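Local coordinates for insecticidal crystal protein Cry7Cal (Bacillus thuringiensis, PDB 5ZI1), which is an insecticidal three-domain delta-endotoxin active against locusts, and probably acts by binding receptors of the insect gut, at residues V321-Y324 against T329-T332; V455-D460 against A473-E478. All coordinates share one frame; numbering follows the deposited sequence. Where two conformers were deposited one is given.

Contact 1. Residues V321-Y324 against T329-T332; sequences VTQY and TENT
T322 and N331 face each other as an antiparallel hydrogen-bonded pair, and most of the grip between 321-324 and 329-332 gathers around them. N331 N bonds to T322 O at 2.7 Å, and T322 N returns a bond to N331 O at 2.8 Å. On the same face of the sheet the N331 side chain crosses T322 at about a right angle, CB 3.3 Å from T322 OG1. N331 swings CG anti to its carbonyl carbon (chi1 -51°), which carries the carboxamide across to the Y324 ring, where ND2 sits 3.4 Å above the ring plane, over its centre. Ring and amide planes are 52° apart, and this tilt puts the nitrogen over the ring centre while OD1 lies nearer the CE2 side. ND2 also makes a weak bond to T322 OG1, a hydroxyl whose stronger partner is Q294 on strand 294-306. Packing on the other face, that of V321 and T332, is looser: V321 CG2 comes no nearer than 4.0 Å to T332 OG1, beside an exposed E330. Toward the turn the direct bonds give way to water, which accepts from Y324 N at 2.9 Å and donates to T329 O. Paired strands with a water-bridged opening toward the turn make this the end of a beta hairpin at the margin of a four-stranded antiparallel sheet, part of the mainly beta second domain, the beta-prism domain of three-domain Cry toxins.

Contact 2. Residues V455-D460 against A473-E478; sequences VSVRPD and AVKAFE
A buried lysine tying two loops together is the theme at this domain junction of the three-domain toxin fold, in the linking region between the second and third domains, between strands 448-454 and 478-479. K475, closing the short 3-10 turn 473-475, sends its side chain back to loop 455-460. Its chain bends at chi2, chi3 and chi4, each within about 15° of -60°, and this curled path brings NZ to R458 O at 2.7 Å. The donor lies in the plane of that carbonyl, with a C=O to N angle of 153°. V457 flanks the approach: V457 and K475 run alongside one another head to tail, and V457 CG1 rests against the end of the lysine, 3.6 Å from K475 NZ and near CE and CD. The ammonium group has further partners, a salt bridge to E248 and a hydrogen bond to N461, so its buried charge is probably well compensated. E248 also accepts from R458 N, which places one carboxylate next to both loops. R458 turns its own side chain away from K475 and back along its loop; P459 CD lies over the rim of one guanidinium face, while at its edge R458 NH2 donates in plane to V455 O at 3.1 Å.

In the fold
The two contacts follow one another along the chain and sit on the same side of its centre, their own centres about 14 Å apart. They meet through Y324: its ring, which receives N331 in contact 1, also places CD2 3.2 Å from F477 O of segment 473-478. T325, the residue after segment 321-324, touches K475, a second link between the hairpin and the loop of contact 2. Strand 294-306 is shared ground: Q294 bonds T322 and packs against N331, while W295 packs on V457 and P459. Contact 1 is thus sheet pairing within one domain, and contact 2 a polar tie between successive domains; the hairpin end lies against the seam between them.

Contact 1. Residues V321-Y324 against T329-T332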
loop_
_atom_site.group_PDB
_atom_site.type_symbol
_atom_site.label_atom_id
_atom_site.label_comp_id
_atom_site.label_asym_id
_atom_site.label_seq_id
_atom_site.Cartn_x
_atom_site.Cartn_y
_atom_site.Cartn_z
ATOM N N VAL A 321 -15.628 -11.337 10.246
ATOM C CA VAL A 321 -14.825 -12.504 10.554
ATOM C C VAL A 321 -13.652 -12.525 9.591
ATOM O O VAL A 321 -13.825 -12.312 8.384
ATOM C CB VAL A 321 -15.639 -13.809 10.467
ATOM C CG1 VAL A 321 -14.740 -14.996 10.804
ATOM C CG2 VAL A 321 -16.817 -13.751 11.416
ATOM N N THR A 322 -12.463 -12.747 10.131
ATOM C CA THR A 322 -11.247 -12.834 9.339
ATOM C C THR A 322 -10.443 -14.045 9.792
ATOM O O THR A 322 -10.626 -14.558 10.906
ATOM C CB THR A 322 -10.378 -11.563 9.478
ATOM O OG1 THR A 322 -9.905 -11.464 10.827
ATOM C CG2 THR A 322 -11.172 -10.308 9.139
ATOM N N GLN A 323 -9.532 -14.478 8.913
ATOM C CA GLN A 323 -8.482 -15.434 9.235
ATOM C C GLN A 323 -7.117 -14.835 8.899
ATOM O O GLN A 323 -6.976 -14.117 7.901
ATOM C CB GLN A 323 -8.667 -16.731 8.457
ATOM C CG GLN A 323 -9.919 -17.505 8.852
ATOM C CD GLN A 323 -10.260 -18.625 7.892
ATOM O OE1 GLN A 323 -9.425 -19.054 7.089
ATOM N NE2 GLN A 323 -11.495 -19.113 7.971
ATOM N N TYR A 324 -6.105 -15.155 9.719
ATOM C CA TYR A 324 -4.723 -14.828 9.391
ATOM C C TYR A 324 -4.253 -15.695 8.228
ATOM O O TYR A 324 -4.955 -16.595 7.777
ATOM C CB TYR A 324 -3.818 -15.025 10.603
ATOM C CG TYR A 324 -4.150 -14.083 11.741
ATOM C CD1 TYR A 324 -4.359 -12.724 11.508
ATOM C CD2 TYR A 324 -4.248 -14.546 13.048
ATOM C CE1 TYR A 324 -4.656 -11.864 12.542
ATOM C CE2 TYR A 324 -4.550 -13.688 14.094
ATOM C CZ TYR A 324 -4.749 -12.351 13.832
ATOM O OH TYR A 324 -5.044 -11.495 14.868
ATOM N N THR A 329 -8.035 -20.465 12.298
ATOM C CA THR A 329 -8.602 -19.768 13.448
ATOM C C THR A 329 -9.315 -18.496 12.999
ATOM O O THR A 329 -8.864 -17.789 12.096
ATOM C CB THR A 329 -7.491 -19.430 14.458
ATOM O OG1 THR A 329 -6.734 -20.608 14.741
ATOM C CG2 THR A 329 -8.067 -18.906 15.767
ATOM N N GLU A 330 -10.443 -18.214 13.623
ATOM C CA GLU A 330 -11.293 -17.119 13.193
ATOM C C GLU A 330 -11.102 -15.941 14.132
ATOM O O GLU A 330 -11.015 -16.115 15.351
ATOM C CB GLU A 330 -12.761 -17.539 13.160
ATOM C CG GLU A 330 -13.092 -18.574 12.098
ATOM C CD GLU A 330 -14.581 -18.910 12.062
ATOM O OE1 GLU A 330 -15.239 -18.836 13.129
ATOM O OE2 GLU A 330 -15.095 -19.246 10.969
ATOM N N ASN A 331 -10.998 -14.750 13.555
ATOM C CA ASN A 331 -11.032 -13.511 14.317
ATOM C C ASN A 331 -12.391 -12.878 14.067
ATOM O O ASN A 331 -12.786 -12.699 12.908
ATOM C CB ASN A 331 -9.893 -12.569 13.905
ATOM C CG ASN A 331 -8.525 -13.272 13.926
ATOM O OD1 ASN A 331 -8.068 -13.709 14.976
ATOM N ND2 ASN A 331 -7.887 -13.394 12.762
ATOM N N THR A 332 -13.106 -12.553 15.145
ATOM C CA THR A 332 -14.448 -11.995 15.050
ATOM C C THR A 332 -14.473 -10.614 15.671
ATOM O O THR A 332 -14.037 -10.447 16.813
ATOM C CB THR A 332 -15.469 -12.891 15.752
ATOM O OG1 THR A 332 -15.439 -14.180 15.148
ATOM C CG2 THR A 332 -16.885 -12.303 15.651
HETATM O O HOH W 1 -6.531 -16.915 12.010
#

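Contact 2. Residues V455-D460 against A473-E478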
loop_
_atom_site.group_PDB
_atom_site.type_symbol
_atom_site.label_atom_id
_atom_site.label_comp_id
_atom_site.label_asym_id
_atom_site.label_seq_id
_atom_site.Cartn_x
_atom_site.Cartn_y
_atom_site.Cartn_z
ATOM N N VAL A 455 -4.102 -6.333 -3.889
ATOM C CA VAL A 455 -4.127 -7.688 -4.442
ATOM C C VAL A 455 -2.729 -8.281 -4.630
ATOM O O VAL A 455 -2.603 -9.490 -4.879
ATOM C CB VAL A 455 -4.986 -7.673 -5.730
ATOM C CG1 VAL A 455 -4.952 -9.000 -6.485
ATOM C CG2 VAL A 455 -6.429 -7.360 -5.366
ATOM N N SER A 456 -1.663 -7.485 -4.453
ATOM C CA SER A 456 -0.325 -8.064 -4.483
ATOM C C SER A 456 -0.095 -9.018 -3.321
ATOM O O SER A 456 0.771 -9.898 -3.410
ATOM C CB SER A 456 0.740 -6.965 -4.457
ATOM O OG SER A 456 0.616 -6.177 -3.289
ATOM N N VAL A 457 -0.835 -8.862 -2.225
ATOM C CA VAL A 457 -0.734 -9.834 -1.146
ATOM C C VAL A 457 -1.359 -11.143 -1.598
ATOM O O VAL A 457 -2.506 -11.172 -2.063
ATOM C CB VAL A 457 -1.432 -9.323 0.115
ATOM C CG1 VAL A 457 -1.120 -10.265 1.283
ATOM C CG2 VAL A 457 -1.029 -7.895 0.381
ATOM N N ARG A 458 -0.625 -12.217 -1.449
ATOM C CA ARG A 458 -1.059 -13.510 -1.893
ATOM C C ARG A 458 -1.413 -14.378 -0.692
ATOM O O ARG A 458 -0.841 -14.211 0.389
ATOM C CB ARG A 458 0.032 -14.158 -2.747
ATOM C CG ARG A 458 0.464 -13.282 -3.945
ATOM C CD ARG A 458 -0.763 -12.702 -4.679
ATOM N NE ARG A 458 -1.704 -13.777 -5.020
ATOM C CZ ARG A 458 -3.018 -13.627 -5.205
ATOM N NH1 ARG A 458 -3.767 -14.692 -5.497
ATOM N NH2 ARG A 458 -3.585 -12.426 -5.103
ATOM N N PRO A 459 -2.417 -15.250 -0.810
ATOM C CA PRO A 459 -2.891 -15.988 0.371
ATOM C C PRO A 459 -2.068 -17.213 0.736
ATOM O O PRO A 459 -2.322 -17.798 1.793
ATOM C CB PRO A 459 -4.326 -16.369 -0.009
ATOM C CG PRO A 459 -4.365 -16.355 -1.496
ATOM C CD PRO A 459 -3.390 -15.277 -1.916
ATOM N N ASP A 460 -1.026 -17.539 -0.032
ATOM C CA ASP A 460 -0.311 -18.790 0.192
ATOM C C ASP A 460 1.028 -18.650 0.901
ATOM O O ASP A 460 1.524 -19.657 1.421
ATOM C CB ASP A 460 -0.060 -19.513 -1.136
ATOM C CG ASP A 460 -1.318 -20.063 -1.739
ATOM O OD1 ASP A 460 -1.426 -20.045 -2.980
ATOM O OD2 ASP A 460 -2.197 -20.503 -0.970
ATOM N N ALA A 473 6.667 -9.521 7.618
ATOM C CA ALA A 473 6.480 -10.174 8.904
ATOM C C ALA A 473 5.003 -10.274 9.264
ATOM O O ALA A 473 4.588 -11.236 9.920
ATOM C CB ALA A 473 7.263 -9.416 9.986
ATOM N N VAL A 474 4.191 -9.303 8.843
ATOM C CA VAL A 474 2.778 -9.365 9.191
ATOM C C VAL A 474 2.041 -10.476 8.455
ATOM O O VAL A 474 0.912 -10.789 8.830
ATOM C CB VAL A 474 2.083 -8.003 8.972
ATOM C CG1 VAL A 474 2.661 -6.978 9.920
ATOM C CG2 VAL A 474 2.224 -7.537 7.545
ATOM N N LYS A 475 2.660 -11.119 7.451
ATOM C CA LYS A 475 2.077 -12.324 6.858
ATOM C C LYS A 475 2.110 -13.525 7.802
ATOM O O LYS A 475 1.549 -14.573 7.457
ATOM C CB LYS A 475 2.776 -12.688 5.545
ATOM C CG LYS A 475 2.618 -11.659 4.410
ATOM C CD LYS A 475 1.147 -11.483 4.006
ATOM C CE LYS A 475 0.545 -12.756 3.388
ATOM N NZ LYS A 475 1.026 -13.043 1.988
ATOM N N ALA A 476 2.733 -13.399 8.975
ATOM C CA ALA A 476 2.617 -14.385 10.043
ATOM C C ALA A 476 1.149 -14.630 10.404
ATOM O O ALA A 476 0.240 -13.920 9.958
ATOM C CB ALA A 476 3.364 -13.916 11.288
ATOM N N PHE A 477 0.923 -15.654 11.246
ATOM C CA PHE A 477 -0.402 -15.922 11.796
ATOM C C PHE A 477 -0.440 -15.917 13.315
ATOM O O PHE A 477 -1.533 -16.020 13.889
ATOM C CB PHE A 477 -0.956 -17.262 11.282
ATOM C CG PHE A 477 -0.296 -18.473 11.883
ATOM C CD1 PHE A 477 -0.770 -19.029 13.064
ATOM C CD2 PHE A 477 0.792 -19.062 11.257
ATOM C CE1 PHE A 477 -0.163 -20.133 13.615
ATOM C CE2 PHE A 477 1.402 -20.167 11.802
ATOM C CZ PHE A 477 0.926 -20.703 12.985
ATOM N N GLU A 478 0.705 -15.795 13.979
ATOM C CA GLU A 478 0.740 -15.711 15.430
ATOM C C GLU A 478 2.025 -15.009 15.862
ATOM O O GLU A 478 3.068 -15.135 15.213
ATOM C CB GLU A 478 0.645 -17.098 16.063
ATOM C CG GLU A 478 0.594 -17.104 17.586
ATOM C CD GLU A 478 0.324 -18.500 18.143
ATOM O OE1 GLU A 478 -0.551 -19.205 17.588
ATOM O OE2 GLU A 478 0.995 -18.897 19.125
#